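Suppressor protein MPT5 (Saccharomyces cerevisiae, PDB 5BZ1) binds the 3'-UTRs of target mRNAs through its Pumilio-repeat domain and regulates them post-transcriptionally, repressing HO expression for one. Local coordinates at residues L10-I16 with L44-I49. Numbering follows the deposited sequence.
Sequences LRDLDYI and LMYEQI
The Tyr15 ring lies against the backbone of Met45. Met45 CA sits over one face in a CH-pi contact, 4.0 Å from the ring centroid. Leu13 CB lies over the opposite face, toward the ring rim. The Gln48 amide meets the edge near the ring plane, its own plane turned 71° to the ring, with OE1 3.4 Å from Tyr15 CD2. With CG anti to the carbonyl carbon (chi1 -70°), the Tyr15 ring runs back beside the 3-10 turn. There Tyr15 OH donates to Leu10 O at 2.5 Å, the donor lying 30° off the carbonyl plane. Leu44 CD1 packs on Leu10 CB at 3.8 Å, and Ile49 CG2 lies near Tyr15 CB. Gln48 OE1 accepts a weak hydrogen bond from Tyr15 N at 3.4 Å. One water donates to Gln48 OE1 and Asp14 OD1 and accepts from Ile16 N. A leucine in place of Tyr15 would probably leave Leu10 O without its hydroxyl donor and weaken the packing against Met45. The contact joins the start of helix 15-19 to the end of helix 38-49, at the N-terminal end of the PUF repeat array. Leu10 O thus satisfies the hydroxyl of a buried tyrosine, while Gln48 OE1 ties the more exposed edge.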
loop_
_atom_site.group_PDB
_atom_site.type_symbol
_atom_site.label_atom_id
_atom_site.label_comp_id
_atom_site.label_asym_id
_atom_site.label_seq_id
_atom_site.Cartn_x
_atom_site.Cartn_y
_atom_site.Cartn_z
ATOM N N LEU A 10 21.322 40.672 -16.716
ATOM C CA LEU A 10 20.962 39.257 -16.765
ATOM C C LEU A 10 21.395 38.615 -18.082
ATOM O O LEU A 10 21.648 37.411 -18.150
ATOM C CB LEU A 10 19.454 39.094 -16.568
ATOM C CG LEU A 10 18.903 39.637 -15.251
ATOM C CD1 LEU A 10 17.399 39.472 -15.160
ATOM C CD2 LEU A 10 19.569 38.946 -14.078
ATOM N N ARG A 11 21.478 39.445 -19.114
ATOM C CA ARG A 11 21.860 39.045 -20.460
ATOM C C ARG A 11 23.273 38.455 -20.511
ATOM O O ARG A 11 23.601 37.684 -21.415
ATOM C CB ARG A 11 21.800 40.279 -21.364
ATOM C CG ARG A 11 21.223 40.055 -22.750
ATOM C CD ARG A 11 21.350 41.329 -23.574
ATOM N NE ARG A 11 22.696 41.886 -23.471
ATOM C CZ ARG A 11 23.691 41.606 -24.308
ATOM N NH1 ARG A 11 23.494 40.777 -25.324
ATOM N NH2 ARG A 11 24.885 42.160 -24.132
ATOM N N ASP A 12 24.104 38.822 -19.538
ATOM C CA ASP A 12 25.524 38.473 -19.561
ATOM C C ASP A 12 25.944 37.488 -18.469
ATOM O O ASP A 12 27.132 37.222 -18.295
ATOM C CB ASP A 12 26.379 39.737 -19.462
ATOM C CG ASP A 12 26.211 40.649 -20.660
ATOM O OD1 ASP A 12 26.267 40.151 -21.804
ATOM O OD2 ASP A 12 26.023 41.864 -20.456
ATOM N N LEU A 13 24.975 36.948 -17.738
ATOM C CA LEU A 13 25.269 35.974 -16.689
ATOM C C LEU A 13 25.645 34.615 -17.278
ATOM O O LEU A 13 25.104 34.209 -18.308
ATOM C CB LEU A 13 24.070 35.813 -15.751
ATOM C CG LEU A 13 23.740 37.010 -14.862
ATOM C CD1 LEU A 13 22.565 36.696 -13.949
ATOM C CD2 LEU A 13 24.955 37.409 -14.045
ATOM N N ASP A 14 26.578 33.920 -16.628
ATOM C CA ASP A 14 26.923 32.558 -17.020
ATOM C C ASP A 14 26.036 31.588 -16.245
ATOM O O ASP A 14 26.402 31.116 -15.168
ATOM C CB ASP A 14 28.398 32.268 -16.749
ATOM C CG ASP A 14 28.909 31.068 -17.527
ATOM O OD1 ASP A 14 28.080 30.275 -18.027
ATOM O OD2 ASP A 14 30.142 30.912 -17.635
ATOM N N TYR A 15 24.868 31.293 -16.807
ATOM C CA TYR A 15 23.834 30.558 -16.092
ATOM C C TYR A 15 24.199 29.124 -15.711
ATOM O O TYR A 15 23.855 28.673 -14.618
ATOM C CB TYR A 15 22.509 30.619 -16.861
ATOM C CG TYR A 15 21.906 32.004 -16.836
ATOM C CD1 TYR A 15 21.176 32.438 -15.740
ATOM C CD2 TYR A 15 22.094 32.888 -17.891
ATOM C CE1 TYR A 15 20.635 33.706 -15.698
ATOM C CE2 TYR A 15 21.555 34.160 -17.859
ATOM C CZ TYR A 15 20.826 34.563 -16.758
ATOM O OH TYR A 15 20.288 35.827 -16.716
ATOM N N ILE A 16 24.896 28.408 -16.589
ATOM C CA ILE A 16 25.253 27.023 -16.278
ATOM C C ILE A 16 26.243 26.950 -15.112
ATOM O O ILE A 16 26.173 26.033 -14.288
ATOM C CB ILE A 16 25.770 26.246 -17.515
ATOM C CG1 ILE A 16 25.842 24.748 -17.215
ATOM C CG2 ILE A 16 27.127 26.771 -17.980
ATOM C CD1 ILE A 16 24.526 24.167 -16.737
ATOM N N LEU A 44 16.168 33.594 -20.411
ATOM C CA LEU A 44 17.613 33.644 -20.643
ATOM C C LEU A 44 18.295 32.379 -20.116
ATOM O O LEU A 44 19.086 31.739 -20.814
ATOM C CB LEU A 44 18.219 34.888 -19.985
ATOM C CG LEU A 44 17.922 36.240 -20.641
ATOM C CD1 LEU A 44 18.255 37.399 -19.710
ATOM C CD2 LEU A 44 18.696 36.384 -21.937
ATOM N N MET A 45 17.969 32.030 -18.877
ATOM C CA MET A 45 18.493 30.848 -18.205
ATOM C C MET A 45 18.191 29.577 -18.997
ATOM O O MET A 45 19.069 28.731 -19.197
ATOM C CB MET A 45 17.843 30.759 -16.826
ATOM C CG MET A 45 18.285 29.641 -15.936
ATOM S SD MET A 45 17.145 29.559 -14.541
ATOM C CE MET A 45 17.110 31.271 -14.008
ATOM N N TYR A 46 16.944 29.464 -19.447
ATOM C CA TYR A 46 16.444 28.263 -20.107
ATOM C C TYR A 46 17.268 27.878 -21.330
ATOM O O TYR A 46 17.673 26.724 -21.472
ATOM C CB TYR A 46 14.979 28.459 -20.511
ATOM C CG TYR A 46 14.306 27.199 -21.004
ATOM C CD1 TYR A 46 13.664 26.346 -20.120
ATOM C CD2 TYR A 46 14.312 26.863 -22.351
ATOM C CE1 TYR A 46 13.049 25.196 -20.557
ATOM C CE2 TYR A 46 13.701 25.709 -22.802
ATOM C CZ TYR A 46 13.071 24.880 -21.897
ATOM O OH TYR A 46 12.458 23.727 -22.329
ATOM N N GLU A 47 17.509 28.843 -22.211
ATOM C CA GLU A 47 18.220 28.578 -23.458
ATOM C C GLU A 47 19.656 28.111 -23.230
ATOM O O GLU A 47 20.199 27.342 -24.027
ATOM C CB GLU A 47 18.202 29.816 -24.358
ATOM C CG GLU A 47 16.817 30.182 -24.863
ATOM C CD GLU A 47 16.178 29.064 -25.665
ATOM O OE1 GLU A 47 16.901 28.389 -26.429
ATOM O OE2 GLU A 47 14.955 28.857 -25.528
ATOM N N GLN A 48 20.261 28.568 -22.138
ATOM C CA GLN A 48 21.646 28.218 -21.833
ATOM C C GLN A 48 21.792 26.893 -21.081
ATOM O O GLN A 48 22.806 26.211 -21.216
ATOM C CB GLN A 48 22.338 29.348 -21.060
ATOM C CG GLN A 48 22.596 30.617 -21.890
ATOM C CD GLN A 48 23.447 31.640 -21.151
ATOM O OE1 GLN A 48 24.106 31.318 -20.160
ATOM N NE2 GLN A 48 23.436 32.878 -21.632
ATOM N N ILE A 49 20.784 26.524 -20.298
ATOM C CA ILE A 49 20.894 25.328 -19.463
ATOM C C ILE A 49 20.213 24.093 -20.063
ATOM O O ILE A 49 20.419 22.978 -19.585
ATOM C CB ILE A 49 20.357 25.569 -18.031
ATOM C CG1 ILE A 49 18.831 25.682 -18.031
ATOM C CG2 ILE A 49 21.008 26.808 -17.412
ATOM C CD1 ILE A 49 18.237 25.863 -16.646
HETATM O O HOH W 1 25.988 29.523 -19.248
#